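Local coordinates for coenzyme Q-binding protein COQ10 START domain-containing protein (Thermus thermophilus, PDB 2D4R), which is of unknown function but, as a putative member of the START superfamily, probably binds a lipid or other hydrophobic ligand, at residues W62-E67 against D85-T90; E66-D69 against R74-F77. One frame throughout, in Å; residues are numbered along the deposited sequence.

Both contacts start from strand 58-69 of one antiparallel sheet, and they illustrate two ways in which a strand uses its neighbours. Interaction 2 (66-69 with 74-77) joins adjacent strands of a hairpin: backbone hydrogen bonds carry it, with buried side chains on one face and charged, more exposed ones on the other. Interaction 1 (62-67 with 85-90) skips over strand 74-82 and has no direct hydrogen bond between its segments; three buried side chains and a bridging water make it. The two share Glu66 and Glu67 and touch where Gly89 N approaches Phe77 O, 3.1 Å away, probably as a hydrogen bond, so strand 74-82 connects them.

Interaction 1 (W62-E67 against D85-T90); sequences WLEEEE and DRYEGT
On the buried face of the sheet, probably the one that lines the cavity in START-like proteins, Trp62 and Glu64 meet Tyr87 in a cluster that spans an intervening strand. The closest CA pair, Glu64 and Tyr87, is 8.1 Å apart, and side chains alone make the contact. With chi1 at -170°, CG of Tyr87 lies opposite the backbone N and beside the carbonyl carbon, which turns one face of the phenol to the indole. The rings meet obliquely, with planes at 41°: Trp62 NE1 and CE2 lie over that face, off toward its rim, the five-membered ring and phenol centroids are 4.2 Å apart, and Trp62 CZ2 comes within 3.4 Å of Tyr87 CZ.

In the Bet v 1-like fold, to which the family belongs, the curved sheet wraps round the long C-terminal helix, and a polar group buried between them needs partners. Glu64 OE2 accepts a nearly straight bond from Trp62 NE1 at 3.1 Å; OE2 lies in the indole plane, while the N-H meets it on the anti side, tilted out of the carboxylate plane. A water donates to Glu64 OE2 at 2.9 Å and also hydrogen-bonds Tyr87 OH at 3.0 Å, linking the two strands. Separately, OE2 sits at the phenol edge, 3.2 Å from Tyr87 CE2. Glu64 OE1 lies 2.6 Å from Glu66 OE2, close enough that one acid probably keeps a proton; Ser49 and Thr47 of strand 46-55 hydrogen-bond Glu66 OE1, and Trp51 there stacks on Trp62.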
loop_
_atom_site.group_PDB
_atom_site.type_symbol
_atom_site.label_atom_id
_atom_site.label_comp_id
_atom_site.label_asym_id
_atom_site.label_seq_id
_atom_site.Cartn_x
_atom_site.Cartn_y
_atom_site.Cartn_z
ATOM N N TRP A 62 7.176 6.867 -7.247
ATOM C CA TRP A 62 8.169 6.706 -6.202
ATOM C C TRP A 62 8.782 5.314 -6.201
ATOM O O TRP A 62 8.222 4.365 -6.764
ATOM C CB TRP A 62 7.565 7.031 -4.826
ATOM C CG TRP A 62 6.588 6.029 -4.313
ATOM C CD1 TRP A 62 6.824 5.052 -3.373
ATOM C CD2 TRP A 62 5.200 5.923 -4.658
ATOM N NE1 TRP A 62 5.668 4.353 -3.111
ATOM C CE2 TRP A 62 4.655 4.865 -3.882
ATOM C CE3 TRP A 62 4.357 6.620 -5.548
ATOM C CZ2 TRP A 62 3.310 4.494 -3.962
ATOM C CZ3 TRP A 62 3.017 6.250 -5.625
ATOM C CH2 TRP A 62 2.506 5.194 -4.832
ATOM N N LEU A 63 9.953 5.206 -5.584
ATOM C CA LEU A 63 10.527 3.911 -5.289
ATOM C C LEU A 63 10.211 3.592 -3.835
ATOM O O LEU A 63 10.138 4.488 -3.006
ATOM C CB LEU A 63 12.035 3.936 -5.544
ATOM C CG LEU A 63 12.365 4.022 -7.047
ATOM C CD1 LEU A 63 13.726 4.666 -7.267
ATOM C CD2 LEU A 63 12.334 2.626 -7.658
ATOM N N GLU A 64 9.999 2.315 -3.539
ATOM C CA GLU A 64 9.550 1.907 -2.217
ATOM C C GLU A 64 10.332 0.697 -1.753
ATOM O O GLU A 64 10.510 -0.261 -2.498
ATOM C CB GLU A 64 8.056 1.573 -2.238
ATOM C CG GLU A 64 7.444 1.370 -0.854
ATOM C CD GLU A 64 5.958 1.074 -0.912
ATOM O OE1 GLU A 64 5.570 -0.096 -0.722
ATOM O OE2 GLU A 64 5.179 2.012 -1.158
ATOM N N GLU A 65 10.800 0.752 -0.517
ATOM C CA GLU A 65 11.447 -0.388 0.100
ATOM C C GLU A 65 10.476 -0.980 1.122
ATOM O O GLU A 65 9.979 -0.283 2.010
ATOM C CB GLU A 65 12.771 0.045 0.776
ATOM C CG GLU A 65 13.776 0.746 -0.187
ATOM C CD GLU A 65 15.204 0.926 0.375
ATOM O OE1 GLU A 65 15.375 1.054 1.606
ATOM O OE2 GLU A 65 16.165 0.950 -0.428
ATOM N N GLU A 66 10.184 -2.266 0.981
ATOM C CA GLU A 66 9.389 -2.950 1.989
ATOM C C GLU A 66 10.166 -4.066 2.669
ATOM O O GLU A 66 10.860 -4.854 2.027
ATOM C CB GLU A 66 8.088 -3.499 1.385
ATOM C CG GLU A 66 8.217 -4.094 0.012
ATOM C CD GLU A 66 7.810 -3.120 -1.073
ATOM O OE1 GLU A 66 8.417 -3.154 -2.164
ATOM O OE2 GLU A 66 6.881 -2.320 -0.834
ATOM N N GLU A 67 10.053 -4.101 3.991
ATOM C CA GLU A 67 10.650 -5.146 4.800
ATOM C C GLU A 67 9.505 -6.036 5.246
ATOM O O GLU A 67 8.530 -5.556 5.854
ATOM C CB GLU A 67 11.351 -4.535 6.014
ATOM C CG GLU A 67 12.277 -5.477 6.761
ATOM C CD GLU A 67 12.744 -4.902 8.093
ATOM O OE1 GLU A 67 11.916 -4.291 8.815
ATOM O OE2 GLU A 67 13.940 -5.060 8.419
ATOM N N ASP A 85 8.391 13.473 -0.234
ATOM C CA ASP A 85 9.500 13.688 0.681
ATOM C C ASP A 85 9.502 12.562 1.683
ATOM O O ASP A 85 10.551 12.149 2.183
ATOM C CB ASP A 85 9.346 15.008 1.419
ATOM C CG ASP A 85 9.314 16.195 0.476
ATOM O OD1 ASP A 85 8.564 17.146 0.772
ATOM O OD2 ASP A 85 10.029 16.175 -0.553
ATOM N N ARG A 86 8.311 12.061 1.972
ATOM C CA ARG A 86 8.165 10.967 2.909
ATOM C C ARG A 86 6.985 10.100 2.487
ATOM O O ARG A 86 5.908 10.607 2.162
ATOM C CB ARG A 86 7.950 11.536 4.311
ATOM C CG ARG A 86 7.865 10.525 5.427
ATOM C CD ARG A 86 7.670 11.257 6.750
ATOM N NE ARG A 86 7.895 10.404 7.909
ATOM C CZ ARG A 86 7.697 10.783 9.167
ATOM N NH1 ARG A 86 7.264 12.010 9.440
ATOM N NH2 ARG A 86 7.941 9.933 10.156
ATOM N N TYR A 87 7.209 8.790 2.465
ATOM C CA TYR A 87 6.158 7.841 2.160
ATOM C C TYR A 87 6.464 6.513 2.838
ATOM O O TYR A 87 7.271 5.723 2.354
ATOM C CB TYR A 87 6.056 7.643 0.660
ATOM C CG TYR A 87 4.836 6.867 0.218
ATOM C CD1 TYR A 87 3.701 7.528 -0.263
ATOM C CD2 TYR A 87 4.838 5.478 0.216
ATOM C CE1 TYR A 87 2.606 6.811 -0.746
ATOM C CE2 TYR A 87 3.746 4.749 -0.257
ATOM C CZ TYR A 87 2.637 5.414 -0.738
ATOM O OH TYR A 87 1.563 4.676 -1.207
ATOM N N GLU A 88 5.801 6.269 3.961
ATOM C CA GLU A 88 6.167 5.152 4.814
ATOM C C GLU A 88 5.005 4.693 5.692
ATOM O O GLU A 88 4.037 5.439 5.931
ATOM C CB GLU A 88 7.349 5.548 5.705
ATOM C CG GLU A 88 7.010 6.622 6.730
ATOM C CD GLU A 88 8.210 7.055 7.551
ATOM O OE1 GLU A 88 8.650 8.207 7.384
ATOM O OE2 GLU A 88 8.719 6.251 8.362
ATOM N N GLY A 89 5.114 3.464 6.186
ATOM C CA GLY A 89 4.048 2.936 7.001
ATOM C C GLY A 89 4.143 1.443 7.213
ATOM O O GLY A 89 5.206 0.842 7.099
ATOM N N THR A 90 3.020 0.827 7.522
ATOM C CA THR A 90 3.027 -0.591 7.810
ATOM C C THR A 90 1.770 -1.204 7.234
ATOM O O THR A 90 0.737 -0.553 7.173
ATOM C CB THR A 90 3.050 -0.848 9.323
ATOM O OG1 THR A 90 1.847 -0.330 9.889
ATOM C CG2 THR A 90 4.264 -0.168 9.973
HETATM O O HOH W 1 2.309 1.816 -1.499
#

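Interaction 2 (E66-D69 against R74-F77)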
loop_
_atom_site.group_PDB
_atom_site.type_symbol
_atom_site.label_atom_id
_atom_site.label_comp_id
_atom_site.label_asym_id
_atom_site.label_seq_id
_atom_site.Cartn_x
_atom_site.Cartn_y
_atom_site.Cartn_z
ATOM N N GLU A 66 10.184 -2.266 0.981
ATOM C CA GLU A 66 9.389 -2.950 1.989
ATOM C C GLU A 66 10.166 -4.066 2.669
ATOM O O GLU A 66 10.860 -4.854 2.027
ATOM C CB GLU A 66 8.088 -3.499 1.385
ATOM C CG GLU A 66 8.217 -4.094 0.012
ATOM C CD GLU A 66 7.810 -3.120 -1.073
ATOM O OE1 GLU A 66 8.417 -3.154 -2.164
ATOM O OE2 GLU A 66 6.881 -2.320 -0.834
ATOM N N GLU A 67 10.053 -4.101 3.991
ATOM C CA GLU A 67 10.650 -5.146 4.800
ATOM C C GLU A 67 9.505 -6.036 5.246
ATOM O O GLU A 67 8.530 -5.556 5.854
ATOM C CB GLU A 67 11.351 -4.535 6.014
ATOM C CG GLU A 67 12.277 -5.477 6.761
ATOM C CD GLU A 67 12.744 -4.902 8.093
ATOM O OE1 GLU A 67 11.916 -4.291 8.815
ATOM O OE2 GLU A 67 13.940 -5.060 8.419
ATOM N N TRP A 68 9.627 -7.324 4.930
ATOM C CA TRP A 68 8.571 -8.295 5.169
ATOM C C TRP A 68 8.889 -9.126 6.406
ATOM O O TRP A 68 9.971 -9.709 6.516
ATOM C CB TRP A 68 8.410 -9.202 3.940
ATOM C CG TRP A 68 7.900 -8.468 2.716
ATOM C CD1 TRP A 68 8.637 -8.034 1.655
ATOM C CD2 TRP A 68 6.550 -8.055 2.459
ATOM N NE1 TRP A 68 7.839 -7.373 0.754
ATOM C CE2 TRP A 68 6.553 -7.371 1.219
ATOM C CE3 TRP A 68 5.336 -8.193 3.157
ATOM C CZ2 TRP A 68 5.389 -6.827 0.657
ATOM C CZ3 TRP A 68 4.177 -7.648 2.597
ATOM C CH2 TRP A 68 4.216 -6.972 1.355
ATOM N N ASP A 69 7.942 -9.170 7.336
ATOM C CA ASP A 69 8.083 -9.978 8.523
ATOM C C ASP A 69 7.184 -11.222 8.439
ATOM O O ASP A 69 6.032 -11.211 8.884
ATOM C CB ASP A 69 7.732 -9.140 9.746
ATOM C CG ASP A 69 8.014 -9.857 11.033
ATOM O OD1 ASP A 69 8.107 -11.101 11.009
ATOM O OD2 ASP A 69 8.140 -9.181 12.069
ATOM N N ARG A 74 3.556 -9.098 9.242
ATOM C CA ARG A 74 3.576 -7.638 9.153
ATOM C C ARG A 74 4.620 -7.223 8.118
ATOM O O ARG A 74 5.517 -7.994 7.777
ATOM C CB ARG A 74 3.980 -6.971 10.476
ATOM C CG ARG A 74 3.481 -7.544 11.778
ATOM C CD ARG A 74 3.799 -6.519 12.877
ATOM N NE ARG A 74 3.707 -7.066 14.226
ATOM C CZ ARG A 74 4.731 -7.179 15.068
ATOM N NH1 ARG A 74 5.947 -6.781 14.711
ATOM N NH2 ARG A 74 4.536 -7.693 16.274
ATOM N N ASN A 75 4.507 -5.990 7.644
ATOM C CA ASN A 75 5.498 -5.419 6.755
ATOM C C ASN A 75 5.750 -3.966 7.151
ATOM O O ASN A 75 4.893 -3.325 7.747
ATOM C CB ASN A 75 4.987 -5.506 5.323
ATOM C CG ASN A 75 5.423 -4.338 4.475
ATOM O OD1 ASN A 75 4.676 -3.379 4.291
ATOM N ND2 ASN A 75 6.638 -4.411 3.950
ATOM N N ARG A 76 6.939 -3.464 6.848
ATOM C CA ARG A 76 7.235 -2.041 6.972
ATOM C C ARG A 76 7.768 -1.537 5.634
ATOM O O ARG A 76 8.531 -2.235 4.969
ATOM C CB ARG A 76 8.294 -1.801 8.051
ATOM C CG ARG A 76 7.750 -1.409 9.393
ATOM C CD ARG A 76 8.814 -1.538 10.475
ATOM N NE ARG A 76 8.207 -1.892 11.754
ATOM C CZ ARG A 76 7.321 -1.134 12.392
ATOM N NH1 ARG A 76 6.815 -1.530 13.547
ATOM N NH2 ARG A 76 6.942 0.026 11.873
ATOM N N PHE A 77 7.373 -0.329 5.239
ATOM C CA PHE A 77 7.837 0.229 3.975
ATOM C C PHE A 77 8.218 1.695 4.091
ATOM O O PHE A 77 7.726 2.405 4.964
ATOM C CB PHE A 77 6.770 0.032 2.877
ATOM C CG PHE A 77 5.498 0.796 3.109
ATOM C CD1 PHE A 77 4.504 0.285 3.939
ATOM C CD2 PHE A 77 5.296 2.029 2.506
ATOM C CE1 PHE A 77 3.329 0.989 4.172
ATOM C CE2 PHE A 77 4.120 2.744 2.732
ATOM C CZ PHE A 77 3.135 2.215 3.571
#
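Trp68 holds CG anti to the carbonyl carbon (chi1 -66°), while Asn75 turns its first torsion to 146°, and together these settings lay the indole across the asparagine side chain. Asn75 CB touches the six-membered ring at Trp68 CE3, 3.5 Å away, and ND2 stands over the centre of one indole face, with ring and amide planes 33° apart. The same ND2 makes a weak and strongly bent bond to Glu67 O at 2.9 Å. That carbonyl also accepts Arg76 N at 2.8 Å, so the oxygen takes one firm backbone donor and a weak second one. An alanine in place of Trp68 is likely to uncover this side of the Asn75 amide, leaving a gap where the indole lay and the amide freer to turn.

The backbones run nearly antiparallel. Glu67 and Arg76 form a hydrogen-bonded pair, closed from the other direction by Glu67 N to Arg76 O at 2.6 Å. Their side chains share the opposite face from Trp68 with Asp69 and Arg74. There Asp69 OD2 and Arg74 NH1 are 4.2 Å apart, probably attracting by charge alone, since no N-H points at the oxygen, and Glu67 OE2 forms a salt bridge with Arg46 of the neighbouring strand 46-55. Asp69 N reaches Arg74 O at 2.7 Å and Arg74 N returns a longer bond to Asp69 O, the last pair before a four-residue loop in which Asn72 N binds Asp69 OD1: the closing end of an antiparallel beta hairpin.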